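Local coordinates for ABC-type branched-chain amino acid transport systems periplasmic component-like protein (Thermomonospora curvata, PDB 4N03), which probably binds fatty acids such as the palmitic acid found in its cleft, as the extracytoplasmic substrate-binding component of an ABC transporter, at residues G37-L42 and R80-D85; L107-V112 and P128-T133. All blocks are in the same frame, centred on the assembly; numbering follows the deposited sequence.

Interaction 1: G37-L42 and R80-D85; sequences GIATDL and RDHGYD. With PLM (palmitic acid), chain B.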
loop_
_atom_site.group_PDB
_atom_site.type_symbol
_atom_site.label_atom_id
_atom_site.label_comp_id
_atom_site.label_asym_id
_atom_site.label_seq_id
_atom_site.Cartn_x
_atom_site.Cartn_y
_atom_site.Cartn_z
ATOM N N GLY A 37 5.597 -16.539 -2.940
ATOM C CA GLY A 37 4.388 -16.281 -3.688
ATOM C C GLY A 37 4.036 -14.817 -3.765
ATOM O O GLY A 37 4.194 -14.079 -2.788
ATOM N N ILE A 38 3.470 -14.420 -4.895
ATOM C CA ILE A 38 2.989 -13.097 -5.152
ATOM C C ILE A 38 1.559 -13.230 -5.649
ATOM O O ILE A 38 1.308 -13.921 -6.645
ATOM C CB ILE A 38 3.850 -12.327 -6.128
ATOM C CG1 ILE A 38 5.193 -12.005 -5.457
ATOM C CG2 ILE A 38 3.128 -11.044 -6.582
ATOM C CD1 ILE A 38 6.179 -11.296 -6.347
ATOM N N ALA A 39 0.608 -12.582 -4.967
ATOM C CA ALA A 39 -0.822 -12.554 -5.367
ATOM C C ALA A 39 -1.193 -11.103 -5.567
ATOM O O ALA A 39 -1.321 -10.373 -4.588
ATOM C CB ALA A 39 -1.686 -13.233 -4.325
ATOM N N THR A 40 -1.371 -10.670 -6.809
ATOM C CA THR A 40 -1.477 -9.281 -7.120
ATOM C C THR A 40 -2.651 -9.028 -8.069
ATOM O O THR A 40 -3.359 -9.931 -8.415
ATOM C CB THR A 40 -0.112 -8.770 -7.685
ATOM O OG1 THR A 40 -0.094 -7.348 -7.731
ATOM C CG2 THR A 40 0.184 -9.328 -9.086
ATOM N N ASP A 41 -2.824 -7.757 -8.441
ATOM C CA ASP A 41 -3.768 -7.385 -9.477
ATOM C C ASP A 41 -2.979 -6.895 -10.692
ATOM O O ASP A 41 -2.368 -5.841 -10.643
ATOM C CB ASP A 41 -4.729 -6.284 -9.031
ATOM C CG ASP A 41 -5.718 -5.921 -10.085
ATOM O OD1 ASP A 41 -5.874 -6.720 -11.030
ATOM O OD2 ASP A 41 -6.344 -4.845 -9.981
ATOM N N LEU A 42 -3.063 -7.658 -11.777
ATOM C CA LEU A 42 -2.461 -7.293 -13.056
ATOM C C LEU A 42 -3.478 -6.876 -14.089
ATOM O O LEU A 42 -3.077 -6.508 -15.203
ATOM C CB LEU A 42 -1.592 -8.436 -13.603
ATOM C CG LEU A 42 -0.466 -8.854 -12.699
ATOM C CD1 LEU A 42 0.292 -10.014 -13.326
ATOM C CD2 LEU A 42 0.459 -7.700 -12.358
ATOM N N ARG A 80 0.715 -14.738 -9.248
ATOM C CA ARG A 80 -0.682 -14.971 -9.595
ATOM C C ARG A 80 -1.468 -13.661 -9.595
ATOM O O ARG A 80 -1.223 -12.770 -8.789
ATOM C CB ARG A 80 -1.359 -15.942 -8.642
ATOM C CG ARG A 80 -0.927 -17.387 -8.799
ATOM C CD ARG A 80 -1.558 -18.015 -10.025
ATOM N NE ARG A 80 -1.266 -19.436 -10.043
ATOM C CZ ARG A 80 -0.113 -19.948 -10.433
ATOM N NH1 ARG A 80 0.848 -19.157 -10.883
ATOM N NH2 ARG A 80 0.057 -21.255 -10.387
ATOM N N ASP A 81 -2.420 -13.562 -10.513
ATOM C CA ASP A 81 -3.272 -12.377 -10.709
ATOM C C ASP A 81 -4.670 -12.666 -10.186
ATOM O O ASP A 81 -5.376 -13.482 -10.775
ATOM C CB ASP A 81 -3.300 -12.026 -12.193
ATOM C CG ASP A 81 -4.186 -10.856 -12.510
ATOM O OD1 ASP A 81 -4.532 -10.072 -11.615
ATOM O OD2 ASP A 81 -4.567 -10.703 -13.674
ATOM N N HIS A 82 -5.088 -12.021 -9.091
ATOM C CA HIS A 82 -6.449 -12.169 -8.616
ATOM C C HIS A 82 -7.409 -11.160 -9.202
ATOM O O HIS A 82 -8.612 -11.246 -8.920
ATOM C CB HIS A 82 -6.530 -12.170 -7.084
ATOM C CG HIS A 82 -5.955 -10.979 -6.419
ATOM N ND1 HIS A 82 -6.343 -9.682 -6.701
ATOM C CD2 HIS A 82 -5.069 -10.901 -5.391
ATOM C CE1 HIS A 82 -5.715 -8.866 -5.875
ATOM N NE2 HIS A 82 -4.926 -9.574 -5.091
ATOM N N GLY A 83 -6.934 -10.178 -9.975
ATOM C CA GLY A 83 -7.792 -9.247 -10.678
ATOM C C GLY A 83 -8.564 -8.305 -9.757
ATOM O O GLY A 83 -9.562 -7.699 -10.134
ATOM N N TYR A 84 -8.082 -8.125 -8.536
ATOM C CA TYR A 84 -8.803 -7.394 -7.474
ATOM C C TYR A 84 -10.177 -8.024 -7.196
ATOM O O TYR A 84 -11.161 -7.320 -7.076
ATOM C CB TYR A 84 -8.870 -5.873 -7.743
ATOM C CG TYR A 84 -9.028 -5.045 -6.485
ATOM C CD1 TYR A 84 -8.012 -4.936 -5.586
ATOM C CD2 TYR A 84 -10.181 -4.329 -6.242
ATOM C CE1 TYR A 84 -8.143 -4.208 -4.413
ATOM C CE2 TYR A 84 -10.314 -3.551 -5.092
ATOM C CZ TYR A 84 -9.287 -3.500 -4.189
ATOM O OH TYR A 84 -9.450 -2.739 -3.049
ATOM N N ASP A 85 -10.148 -9.340 -7.029
ATOM C CA ASP A 85 -11.327 -10.116 -6.650
ATOM C C ASP A 85 -11.000 -11.086 -5.502
ATOM O O ASP A 85 -10.041 -11.869 -5.565
ATOM C CB ASP A 85 -11.820 -10.970 -7.806
ATOM C CG ASP A 85 -13.013 -11.810 -7.382
ATOM O OD1 ASP A 85 -14.083 -11.209 -7.163
ATOM O OD2 ASP A 85 -12.866 -13.003 -7.210
HETATM C C1 PLM B . -6.846 -1.946 -0.878
HETATM O O1 PLM B . -6.344 -1.811 0.269
HETATM O O2 PLM B . -7.641 -2.854 -1.203
HETATM C C2 PLM B . -6.330 -1.060 -1.988
HETATM C C3 PLM B . -4.968 -1.696 -2.507
HETATM C C4 PLM B . -4.223 -0.800 -3.470
HETATM C C5 PLM B . -2.981 -1.429 -4.001
HETATM C C6 PLM B . -2.066 -0.589 -4.917
HETATM C C7 PLM B . -1.001 0.122 -4.092
HETATM C C8 PLM B . -0.159 1.124 -4.833
HETATM C C9 PLM B . 1.085 1.597 -4.103
HETATM C CA PLM B . 0.892 2.850 -3.216
HETATM C CB PLM B . 2.177 3.007 -2.310
HETATM C CC PLM B . 1.797 3.133 -0.805
HETATM C CD PLM B . 2.907 2.760 0.155
HETATM C CE PLM B . 2.585 2.828 1.642
HETATM C CF PLM B . 3.486 1.871 2.436
HETATM C CG PLM B . 4.838 2.446 2.821
#

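Interaction 2: L107-V112 and P128-T133; sequences LGSPMV and PSAWTT. With PLM (palmitic acid), chain B.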
loop_
_atom_site.group_PDB
_atom_site.type_symbol
_atom_site.label_atom_id
_atom_site.label_comp_id
_atom_site.label_asym_id
_atom_site.label_seq_id
_atom_site.Cartn_x
_atom_site.Cartn_y
_atom_site.Cartn_z
ATOM N N LEU A 107 -1.713 -8.165 -2.869
ATOM C CA LEU A 107 -2.373 -6.881 -3.088
ATOM C C LEU A 107 -3.825 -6.941 -2.609
ATOM O O LEU A 107 -4.551 -7.847 -2.963
ATOM C CB LEU A 107 -2.362 -6.532 -4.574
ATOM C CG LEU A 107 -2.809 -5.107 -4.900
ATOM C CD1 LEU A 107 -1.991 -4.579 -6.073
ATOM C CD2 LEU A 107 -4.292 -5.019 -5.207
ATOM N N GLY A 108 -4.246 -5.915 -1.897
ATOM C CA GLY A 108 -5.655 -5.673 -1.679
ATOM C C GLY A 108 -6.205 -6.069 -0.318
ATOM O O GLY A 108 -5.990 -7.184 0.134
ATOM N N SER A 109 -6.952 -5.156 0.326
ATOM C CA SER A 109 -7.453 -5.408 1.666
ATOM C C SER A 109 -8.481 -6.540 1.713
ATOM O O SER A 109 -8.309 -7.474 2.523
ATOM C CB SER A 109 -7.958 -4.129 2.348
ATOM O OG SER A 109 -6.904 -3.209 2.523
ATOM N N PRO A 110 -9.517 -6.505 0.890
ATOM C CA PRO A 110 -10.484 -7.614 0.993
ATOM C C PRO A 110 -9.918 -8.957 0.611
ATOM O O PRO A 110 -10.372 -10.007 1.084
ATOM C CB PRO A 110 -11.613 -7.186 0.079
ATOM C CG PRO A 110 -11.500 -5.698 -0.028
ATOM C CD PRO A 110 -10.008 -5.444 -0.009
HETATM N N MSE A 111 -8.921 -8.969 -0.288
HETATM C CA MSE A 111 -8.312 -10.191 -0.724
HETATM C C MSE A 111 -7.540 -10.861 0.414
HETATM O O MSE A 111 -7.698 -12.053 0.655
HETATM C CB MSE A 111 -7.371 -9.971 -1.931
HETATM C CG MSE A 111 -8.126 -9.573 -3.203
HETATM SE SE MSE A 111 -8.168 -7.579 -3.334
HETATM C CE MSE A 111 -10.112 -7.383 -3.670
ATOM N N VAL A 112 -6.720 -10.100 1.130
ATOM C CA VAL A 112 -5.987 -10.672 2.239
ATOM C C VAL A 112 -6.975 -11.009 3.404
ATOM O O VAL A 112 -6.798 -12.047 4.020
ATOM C CB VAL A 112 -4.862 -9.759 2.733
ATOM C CG1 VAL A 112 -4.051 -10.462 3.805
ATOM C CG2 VAL A 112 -3.927 -9.398 1.616
ATOM N N PRO A 128 1.177 -7.525 2.832
ATOM C CA PRO A 128 0.196 -6.950 1.896
ATOM C C PRO A 128 0.609 -5.612 1.292
ATOM O O PRO A 128 1.377 -4.864 1.865
ATOM C CB PRO A 128 -1.037 -6.722 2.793
ATOM C CG PRO A 128 -0.805 -7.518 4.019
ATOM C CD PRO A 128 0.663 -7.512 4.207
ATOM N N SER A 129 0.094 -5.350 0.099
ATOM C CA SER A 129 -0.082 -3.940 -0.395
ATOM C C SER A 129 -1.562 -3.611 -0.174
ATOM O O SER A 129 -2.453 -3.777 -0.999
ATOM C CB SER A 129 0.351 -3.778 -1.839
ATOM O OG SER A 129 1.712 -4.063 -1.996
ATOM N N ALA A 130 -1.838 -3.274 1.083
ATOM C CA ALA A 130 -3.130 -3.156 1.675
ATOM C C ALA A 130 -2.925 -2.617 3.091
ATOM O O ALA A 130 -2.030 -3.075 3.783
ATOM C CB ALA A 130 -3.807 -4.481 1.737
ATOM N N TRP A 131 -3.691 -1.638 3.472
ATOM C CA TRP A 131 -3.425 -0.918 4.697
ATOM C C TRP A 131 -4.632 -0.769 5.632
ATOM O O TRP A 131 -4.687 0.114 6.449
ATOM C CB TRP A 131 -2.717 0.412 4.375
ATOM C CG TRP A 131 -1.390 0.171 3.742
ATOM C CD1 TRP A 131 -0.293 -0.166 4.418
ATOM C CD2 TRP A 131 -1.046 0.069 2.335
ATOM N NE1 TRP A 131 0.756 -0.431 3.573
ATOM C CE2 TRP A 131 0.292 -0.328 2.270
ATOM C CE3 TRP A 131 -1.748 0.237 1.145
ATOM C CZ2 TRP A 131 0.963 -0.513 1.055
ATOM C CZ3 TRP A 131 -1.084 0.067 -0.041
ATOM C CH2 TRP A 131 0.252 -0.298 -0.081
ATOM N N THR A 132 -5.590 -1.674 5.493
ATOM C CA THR A 132 -6.672 -1.709 6.426
ATOM C C THR A 132 -6.208 -2.152 7.814
ATOM O O THR A 132 -5.386 -3.039 7.990
ATOM C CB THR A 132 -7.774 -2.642 5.912
ATOM O OG1 THR A 132 -8.888 -2.583 6.808
ATOM C CG2 THR A 132 -7.359 -4.090 5.797
ATOM N N THR A 133 -6.882 -1.610 8.844
ATOM C CA THR A 133 -6.708 -2.072 10.210
ATOM C C THR A 133 -7.232 -3.493 10.382
ATOM O O THR A 133 -6.846 -4.165 11.344
ATOM C CB THR A 133 -7.432 -1.144 11.182
ATOM O OG1 THR A 133 -8.798 -0.997 10.774
ATOM C CG2 THR A 133 -6.782 0.207 11.184
HETATM C C1 PLM B . -6.846 -1.946 -0.878
HETATM O O1 PLM B . -6.344 -1.811 0.269
HETATM O O2 PLM B . -7.641 -2.854 -1.203
HETATM C C2 PLM B . -6.330 -1.060 -1.988
HETATM C C3 PLM B . -4.968 -1.696 -2.507
HETATM C C4 PLM B . -4.223 -0.800 -3.470
HETATM C C5 PLM B . -2.981 -1.429 -4.001
HETATM C C6 PLM B . -2.066 -0.589 -4.917
HETATM C C7 PLM B . -1.001 0.122 -4.092
HETATM C C8 PLM B . -0.159 1.124 -4.833
HETATM C C9 PLM B . 1.085 1.597 -4.103
HETATM C CA PLM B . 0.892 2.850 -3.216
HETATM C CB PLM B . 2.177 3.007 -2.310
HETATM C CC PLM B . 1.797 3.133 -0.805
HETATM C CD PLM B . 2.907 2.760 0.155
HETATM C CE PLM B . 2.585 2.828 1.642
HETATM C CF PLM B . 3.486 1.871 2.436
HETATM C CG PLM B . 4.838 2.446 2.821
#

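Interaction 1: G37-L42 and R80-D85
I38 and R80 belong to the ladder of parallel backbone bonds that pairs strands 33-40 and 74-81 near their C-terminal ends: R80 N donates to I38 O (2.8 Å), and T40 N returns a bond to R80 O. H82 N then closes on T40 O at 2.8 Å, just past the end of strand 74-81.

Beyond the strands the polar work passes to D81. Its OD1 takes the backbone N of L42 at 2.8 Å in an almost straight bond (178°) and, from the opposite face of the carboxylate, the N of G83, which makes an Asx turn. CG lies anti to the backbone N (chi1 178°), which carries the carboxylate across to L42, whose CB rests against it. D41 OD1 comes within 3.7 Å of D81 OD1; these like charges are probably eased by backbone donors, since D41 OD1 also accepts from T43 N and G44 N.

T40 O sits over the centre of the H82 ring, 3.3 Å above its plane, while Y84 N meets H82 ND1 in that plane at 3.0 Å, so both the turn and L107 O, the acceptor of NE2, fix the ring's rotation. The D41 carboxylate passes beside Y84 CB, and Y84 OH donates to O2 of the palmitic acid at 2.6 Å.

This is the first beta-alpha-beta crossover of its domain, with helix 47-66 packing on I38 and T40, helix 86-96 on A39, R80 and H82, and strand 103-107 continuing the sheet beside strand 33-40.

Interaction 2: L107-V112 and P128-T133
The carboxylate-binding end of the fatty acid pocket is built where G108 and S109, at the N-terminus of helix 109-122, meet the chain leaving strand 126-129. S109 grips both carboxylate oxygens of the palmitic acid: its backbone N reaches O2 at 2.8 Å, nearly straight at 170°, and its OG donates to O1 at 2.7 Å. With OG beside the backbone N (chi1 -63°), both donors face the ligand, and the helix N-terminus would probably favour its negative charge. Y84 and Y148 add their hydroxyls.

Across the contact, G108 N bonds S129 O at 2.9 Å from above the carbonyl plane. A130 CB lies 3.4 Å from S109 OG, and T132 CG2 also presses on that hydroxyl, so two methyl groups pack against it. Further along the helix, V112 CG2 meets P128 CB at 4.1 Å.

L107 borders the acyl chain near C5. W131 lays one ring face against its distal part, with CE 3.6 Å above the plane toward the rim, and backs its other face onto S129 C; NE1 is held by T144. An alanine in place of W131 would probably leave the distal acyl chain without this aromatic wall and T144 OG1 without its indole partner.

The crossover from strand 103-107 through helix 109-122 to strand 126-129 thus ends beside the ligand, with helix 148-161 packing on S109 and T133 and helix 179-195 on S109 and T132.

How the interactions relate
Both interactions lie at the C-terminal ends of the strands of one four-stranded parallel sheet, in two beta-alpha-beta units separated by the crossover through helix 86-96, with centres about 12 Å apart. Adjacent strands join them: A39 O takes L107 N at 2.8 Å, H82 ties the two contacts together, and both Y84 and H82 pack on selenomethionine M111. Interaction 1 is partly buried and dominated by backbone pairing and carboxylates in turns, and it reaches the palmitic acid through one tyrosine hydroxyl. Interaction 2 is fully buried, has a single backbone bond between its segments, and instead combines a helix N-terminus with apolar and aromatic walls suited to an amphipathic ligand.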